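Local coordinates for putative lipoprotein GNA1162 (Neisseria meningitidis, PDB 4HRV), which is of unknown function but belongs to the GNA1162-like lipoprotein family, distantly related to TolB N-terminal domains, and may bind lipid, at residues 49-52 with 53-56; 71-74 with 75-79; 143-146 with 147-151. The protein carries 3 engineered substitutions. All coordinates share one frame; numbering follows the deposited sequence.

Contact 1. Residues 49-52 with 53-56; sequences VFPA and AVVE
Glu-56 runs alongside Ala-52, one turn earlier in the chain, and meets it from CB through CG to OE2. CB starts 3.5 Å from Ala-52 O. CG, set beside its own backbone N at chi1 -61°, comes closest, 3.1 Å from the same Ala-52 O. CD then draws off slightly along an otherwise extended chain, and of the two carboxylate oxygens it is OE2 that reaches the methyl group, 3.9 Å from Ala-52 CB. The carbonyl oxygen beneath this chain is already held: Glu-56 N donates to Ala-52 O at 2.9 Å, in a nearly straight bond. Leu-35 of helix 34-37 touches both Ala-52 and Glu-56, so a neighbouring helix covers part of this pair.

The arrangement is the start of helix 52-61, reached from the short edge strand 48-49 through a short loop. Pro-51 is the N-cap, yet its ring has no acceptor to offer, and its role at the cap falls to the backbone. Pro-51 O receives Val-55 N at 3.2 Å, the first regular helical bond, and a weak, bent bond from Val-54 N as well.

Two apolar contacts join the loop to the first helical turn. The valine methyl Val-54 CG2 lies obliquely against the proline ring, 3.9 Å from Pro-51 CG and about as far from its CD. On Val-55, CG1 stands anti to the backbone N (chi1 175°), which turns CG2 toward the loop, where it meets Phe-50 CB at 3.5 Å and Pro-51 O at 3.4 Å. Phe-50 touches the helix mainly through CB, since its ring leads away from it.

Contact 2. Residues 71-74 with 75-79; sequences HAVR and PEKLH
Arg-74 and Glu-76 form a salt bridge at the N-terminal end of helix 75-82, with Arg-74 in the N-cap position and Pro-75 opening the first turn. NH1 of Arg-74 meets OE1 of Glu-76 at 2.8 Å. OE1 approaches the guanidinium obliquely, while the more distant OE2 lies in its plane at the edge, and the two flat groups are turned 36° apart. Both chains are bent, the arginine at chi3 and the glutamate at chi2 (76°), and OE1 also comes to within 3.3 Å of Arg-74 CB.

On the other arm, Arg-74 NH2 stands 3.2 Å from Lys-77 NZ, an approach of like charges that the carboxylate of Glu-76 may partly offset. Val-73 turns toward the helix and meets it with one methyl: CG1 lies 3.6 Å from Lys-77 CB, the two side chains crossing at about a right angle, and 3.8 Å from Leu-78 CD2.

Beneath these groups, the backbone fixes where they start. Arg-74 O accepts Leu-78 N at 3.3 Å and, weakly, Lys-77 N, which ties the cap to the first turn.

Farther in, Leu-78 reaches Leu-17 and Val-19 of strand 15-23 and Val-87 and Tyr-89 of strand 86-99, so the helix start rests on the central sheet. Pro-75 O, in the same turn, is hydrogen-bonded to Ser-117 OG.

Contact 3. Residues 143-146 with 147-151; sequences GMLV and SAVVN. Engineered in segment 143-146: Met-144 (natural residue Ala).
The flat groups that meet between Gly-143 and Ser-147, and between Met-144 and Ala-148, are peptide groups, hydrogen-bonded end to end along the regular alpha-helix 139-154. Each N-H comes to a carbonyl oxygen somewhat out of the carbonyl plane: Ser-147 N reaches Gly-143 O at 2.9 Å, tilted 23°, and Ala-148 N reaches Met-144 O, tilted 30°. Val-149 N to Leu-145 O and Val-150 N to Val-146 O continue the ladder, so four consecutive carbonyls are satisfied within the helix.

Around these bonds the side chains touch the preceding turn mostly at its oxygens. Ser-147 CB lies 3.1 Å from Gly-143 O. Val-149 CG2 and Val-150 CG2 each sit 3.4 Å from a carbonyl oxygen, that of Leu-145 and of Val-146 respectively. Methyl contact is looser, with Leu-145 CD1 4.3 Å from Val-149 CG2.

The helix forms part of the dimer interface: Met-144, an engineered replacement of the natural alanine and present as selenomethionine, packs on Pro-41 of the second subunit, Leu-145 on its Ser-127, and Ala-148 on its Ser-37. Within the helix, CG1 of Val-146 is anti to the carbonyl carbon (chi1 -48°), and CG2 falls between N and the carbonyl carbon, 3.0 Å from Ser-147 N.

How the contacts relate
All three are local contacts met in series along the chain. Contacts 1 and 2 are neighbours: each marks a helix start, at helix 52-61 and helix 75-82, with helix 67-72 between; their centres are 16 Å apart and their nearest atoms about 8 Å. Contact 3 lies in the final helix, 139-154, on the opposite side of the chain's centre from both, its centre 27 Å from that of contact 1 and 33 Å from that of contact 2. Contact 2 packs on the five-stranded mixed sheet, through strands 15-23 and 86-99. Contacts 1 and 2 are surface elements untouched by the second subunit, whereas contact 3 is buried and faces the second subunit.

Contact 1. Residues 49-52 with 53-56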
loop_
_atom_site.group_PDB
_atom_site.type_symbol
_atom_site.label_atom_id
_atom_site.label_comp_id
_atom_site.label_asym_id
_atom_site.label_seq_id
_atom_site.Cartn_x
_atom_site.Cartn_y
_atom_site.Cartn_z
ATOM N N VAL B 49 -0.118 16.330 14.036
ATOM C CA VAL B 49 0.850 16.710 13.002
ATOM C C VAL B 49 0.634 18.144 12.514
ATOM O O VAL B 49 -0.481 18.655 12.571
ATOM C CB VAL B 49 0.764 15.763 11.790
ATOM C CG1 VAL B 49 1.807 16.132 10.749
ATOM C CG2 VAL B 49 0.936 14.321 12.233
ATOM N N PHE B 50 1.708 18.773 12.037
ATOM C CA PHE B 50 1.682 20.119 11.458
ATOM C C PHE B 50 1.326 20.052 9.966
ATOM O O PHE B 50 1.680 19.084 9.283
ATOM C CB PHE B 50 3.064 20.784 11.596
ATOM C CG PHE B 50 3.723 20.592 12.951
ATOM C CD1 PHE B 50 3.974 21.681 13.774
ATOM C CD2 PHE B 50 4.113 19.330 13.387
ATOM C CE1 PHE B 50 4.587 21.511 15.018
ATOM C CE2 PHE B 50 4.724 19.154 14.632
ATOM C CZ PHE B 50 4.961 20.243 15.445
ATOM N N PRO B 51 0.626 21.075 9.449
ATOM C CA PRO B 51 0.351 21.109 8.009
ATOM C C PRO B 51 1.651 21.240 7.231
ATOM O O PRO B 51 2.620 21.796 7.741
ATOM C CB PRO B 51 -0.496 22.373 7.836
ATOM C CG PRO B 51 -1.044 22.658 9.200
ATOM C CD PRO B 51 0.019 22.213 10.153
ATOM N N ALA B 52 1.669 20.718 6.013
ATOM C CA ALA B 52 2.865 20.751 5.197
ATOM C C ALA B 52 3.315 22.185 4.919
ATOM O O ALA B 52 4.511 22.497 4.955
ATOM C CB ALA B 52 2.633 19.977 3.895
ATOM N N ALA B 53 2.362 23.070 4.660
ATOM C CA ALA B 53 2.703 24.447 4.330
ATOM C C ALA B 53 3.397 25.159 5.492
ATOM O O ALA B 53 4.257 26.002 5.294
ATOM C CB ALA B 53 1.463 25.217 3.905
ATOM N N VAL B 54 3.001 24.813 6.705
ATOM C CA VAL B 54 3.571 25.418 7.888
ATOM C C VAL B 54 5.005 24.951 8.090
ATOM O O VAL B 54 5.893 25.746 8.369
ATOM C CB VAL B 54 2.728 25.067 9.124
ATOM C CG1 VAL B 54 3.446 25.454 10.371
ATOM C CG2 VAL B 54 1.379 25.757 9.044
ATOM N N VAL B 55 5.218 23.650 7.954
ATOM C CA VAL B 55 6.546 23.073 8.104
ATOM C C VAL B 55 7.512 23.628 7.048
ATOM O O VAL B 55 8.609 24.102 7.366
ATOM C CB VAL B 55 6.467 21.531 8.005
ATOM C CG1 VAL B 55 7.850 20.922 8.030
ATOM C CG2 VAL B 55 5.619 20.975 9.147
ATOM N N GLU B 56 7.082 23.595 5.791
ATOM C CA GLU B 56 7.920 24.063 4.690
ATOM C C GLU B 56 8.343 25.499 4.920
ATOM O O GLU B 56 9.488 25.847 4.694
ATOM C CB GLU B 56 7.194 23.958 3.339
ATOM C CG GLU B 56 6.794 22.551 2.933
ATOM C CD GLU B 56 5.996 22.530 1.628
ATOM O OE1 GLU B 56 6.217 23.423 0.778
ATOM O OE2 GLU B 56 5.138 21.641 1.458
#

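Contact 2. Residues 71-74 with 75-79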
loop_
_atom_site.group_PDB
_atom_site.type_symbol
_atom_site.label_atom_id
_atom_site.label_comp_id
_atom_site.label_asym_id
_atom_site.label_seq_id
_atom_site.Cartn_x
_atom_site.Cartn_y
_atom_site.Cartn_z
ATOM N N HIS B 71 17.175 16.317 6.392
ATOM C CA HIS B 71 17.364 14.977 6.935
ATOM C C HIS B 71 18.689 14.815 7.663
ATOM O O HIS B 71 18.894 13.824 8.366
ATOM C CB HIS B 71 17.280 13.935 5.828
ATOM C CG HIS B 71 15.891 13.662 5.357
ATOM N ND1 HIS B 71 15.350 12.396 5.346
ATOM C CD2 HIS B 71 14.931 14.486 4.873
ATOM C CE1 HIS B 71 14.120 12.445 4.867
ATOM N NE2 HIS B 71 13.839 13.703 4.577
ATOM N N ALA B 72 19.586 15.779 7.468
ATOM C CA ALA B 72 20.900 15.769 8.104
ATOM C C ALA B 72 20.920 16.483 9.460
ATOM O O ALA B 72 21.840 16.290 10.259
ATOM C CB ALA B 72 21.931 16.392 7.165
ATOM N N VAL B 73 19.927 17.329 9.706
ATOM C CA VAL B 73 19.856 18.081 10.950
ATOM C C VAL B 73 19.652 17.122 12.110
ATOM O O VAL B 73 18.874 16.186 11.999
ATOM C CB VAL B 73 18.666 19.054 10.930
ATOM C CG1 VAL B 73 18.479 19.713 12.299
ATOM C CG2 VAL B 73 18.865 20.107 9.851
ATOM N N ARG B 74 20.342 17.340 13.227
ATOM C CA ARG B 74 20.097 16.490 14.392
ATOM C C ARG B 74 18.657 16.651 14.879
ATOM O O ARG B 74 18.137 17.764 14.956
ATOM C CB ARG B 74 21.101 16.782 15.521
ATOM C CG ARG B 74 22.497 16.255 15.213
ATOM C CD ARG B 74 23.331 16.043 16.462
ATOM N NE ARG B 74 23.413 17.245 17.285
ATOM C CZ ARG B 74 22.771 17.398 18.438
ATOM N NH1 ARG B 74 22.010 16.416 18.902
ATOM N NH2 ARG B 74 22.894 18.523 19.135
ATOM N N PRO B 75 18.005 15.534 15.224
ATOM C CA PRO B 75 16.602 15.611 15.636
ATOM C C PRO B 75 16.402 16.543 16.820
ATOM O O PRO B 75 15.385 17.225 16.893
ATOM C CB PRO B 75 16.275 14.167 16.029
ATOM C CG PRO B 75 17.218 13.351 15.206
ATOM C CD PRO B 75 18.489 14.145 15.179
ATOM N N GLU B 76 17.364 16.582 17.736
ATOM C CA GLU B 76 17.246 17.438 18.910
ATOM C C GLU B 76 17.127 18.913 18.507
ATOM O O GLU B 76 16.468 19.695 19.176
ATOM C CB GLU B 76 18.448 17.235 19.842
ATOM C CG GLU B 76 18.656 15.794 20.312
ATOM C CD GLU B 76 19.268 14.880 19.251
ATOM O OE1 GLU B 76 19.585 15.348 18.136
ATOM O OE2 GLU B 76 19.435 13.675 19.540
ATOM N N LYS B 77 17.772 19.282 17.409
ATOM C CA LYS B 77 17.664 20.635 16.876
ATOM C C LYS B 77 16.247 20.876 16.353
ATOM O O LYS B 77 15.656 21.937 16.588
ATOM C CB LYS B 77 18.667 20.843 15.746
ATOM C CG LYS B 77 20.135 20.802 16.178
ATOM C CD LYS B 77 20.453 21.917 17.162
ATOM C CE LYS B 77 21.929 22.274 17.119
ATOM N NZ LYS B 77 22.784 21.059 17.197
ATOM N N LEU B 78 15.711 19.893 15.627
ATOM C CA LEU B 78 14.331 19.990 15.161
ATOM C C LEU B 78 13.383 20.210 16.322
ATOM O O LEU B 78 12.500 21.067 16.257
ATOM C CB LEU B 78 13.924 18.750 14.362
ATOM C CG LEU B 78 14.744 18.525 13.094
ATOM C CD1 LEU B 78 14.181 17.328 12.324
ATOM C CD2 LEU B 78 14.717 19.779 12.249
ATOM N N HIS B 79 13.594 19.466 17.409
ATOM C CA HIS B 79 12.754 19.621 18.599
ATOM C C HIS B 79 12.855 21.027 19.195
ATOM O O HIS B 79 11.861 21.555 19.687
ATOM C CB HIS B 79 13.105 18.581 19.673
ATOM C CG HIS B 79 12.370 18.781 20.962
ATOM N ND1 HIS B 79 11.064 18.390 21.141
ATOM C CD2 HIS B 79 12.758 19.345 22.132
ATOM C CE1 HIS B 79 10.677 18.695 22.367
ATOM N NE2 HIS B 79 11.688 19.275 22.988
#

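Contact 3. Residues 143-146 with 147-151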
loop_
_atom_site.group_PDB
_atom_site.type_symbol
_atom_site.label_atom_id
_atom_site.label_comp_id
_atom_site.label_asym_id
_atom_site.label_seq_id
_atom_site.Cartn_x
_atom_site.Cartn_y
_atom_site.Cartn_z
ATOM N N GLY B 143 -5.197 0.607 -4.070
ATOM C CA GLY B 143 -5.552 0.888 -2.693
ATOM C C GLY B 143 -6.019 -0.347 -1.954
ATOM O O GLY B 143 -5.541 -0.634 -0.847
HETATM N N MSE B 144 -6.937 -1.100 -2.566
HETATM C CA MSE B 144 -7.472 -2.283 -1.897
HETATM C C MSE B 144 -6.398 -3.340 -1.719
HETATM O O MSE B 144 -6.381 -4.028 -0.709
HETATM C CB MSE B 144 -8.694 -2.868 -2.620
HETATM C CG MSE B 144 -8.385 -3.856 -3.707
HETATM SE SE MSE B 144 -7.883 -5.677 -3.153
HETATM C CE MSE B 144 -7.087 -6.187 -4.883
ATOM N N LEU B 145 -5.498 -3.465 -2.692
ATOM C CA LEU B 145 -4.379 -4.398 -2.546
ATOM C C LEU B 145 -3.423 -4.033 -1.405
ATOM O O LEU B 145 -3.081 -4.890 -0.600
ATOM C CB LEU B 145 -3.601 -4.561 -3.857
ATOM C CG LEU B 145 -2.443 -5.557 -3.741
ATOM C CD1 LEU B 145 -2.941 -6.931 -3.274
ATOM C CD2 LEU B 145 -1.680 -5.681 -5.051
ATOM N N VAL B 146 -2.967 -2.779 -1.344
ATOM C CA VAL B 146 -2.039 -2.411 -0.283
ATOM C C VAL B 146 -2.764 -2.552 1.034
ATOM O O VAL B 146 -2.189 -2.963 2.031
ATOM C CB VAL B 146 -1.455 -0.962 -0.437
ATOM C CG1 VAL B 146 -0.972 -0.725 -1.846
ATOM C CG2 VAL B 146 -2.480 0.093 -0.054
ATOM N N SER B 147 -4.057 -2.260 1.010
ATOM C CA SER B 147 -4.852 -2.302 2.227
ATOM C C SER B 147 -4.945 -3.718 2.750
ATOM O O SER B 147 -4.867 -3.962 3.959
ATOM C CB SER B 147 -6.243 -1.733 1.977
ATOM O OG SER B 147 -6.960 -1.680 3.192
ATOM N N ALA B 148 -5.114 -4.659 1.825
ATOM C CA ALA B 148 -5.174 -6.068 2.167
ATOM C C ALA B 148 -3.839 -6.537 2.721
ATOM O O ALA B 148 -3.785 -7.318 3.667
ATOM C CB ALA B 148 -5.540 -6.882 0.940
ATOM N N VAL B 149 -2.751 -6.072 2.121
ATOM C CA VAL B 149 -1.448 -6.534 2.557
ATOM C C VAL B 149 -1.134 -6.004 3.960
ATOM O O VAL B 149 -0.582 -6.721 4.787
ATOM C CB VAL B 149 -0.338 -6.178 1.555
ATOM C CG1 VAL B 149 1.029 -6.425 2.180
ATOM C CG2 VAL B 149 -0.515 -6.999 0.273
ATOM N N VAL B 150 -1.516 -4.765 4.234
ATOM C CA VAL B 150 -1.281 -4.207 5.570
ATOM C C VAL B 150 -2.125 -4.947 6.611
ATOM O O VAL B 150 -1.685 -5.165 7.739
ATOM C CB VAL B 150 -1.533 -2.690 5.619
ATOM C CG1 VAL B 150 -1.544 -2.193 7.063
ATOM C CG2 VAL B 150 -0.459 -1.963 4.833
ATOM N N ASN B 151 -3.327 -5.362 6.221
ATOM C CA ASN B 151 -4.171 -6.139 7.121
ATOM C C ASN B 151 -3.501 -7.456 7.495
ATOM O O ASN B 151 -3.531 -7.868 8.654
ATOM C CB ASN B 151 -5.544 -6.401 6.499
ATOM C CG ASN B 151 -6.488 -7.112 7.452
ATOM O OD1 ASN B 151 -7.238 -6.477 8.195
ATOM N ND2 ASN B 151 -6.453 -8.439 7.440
#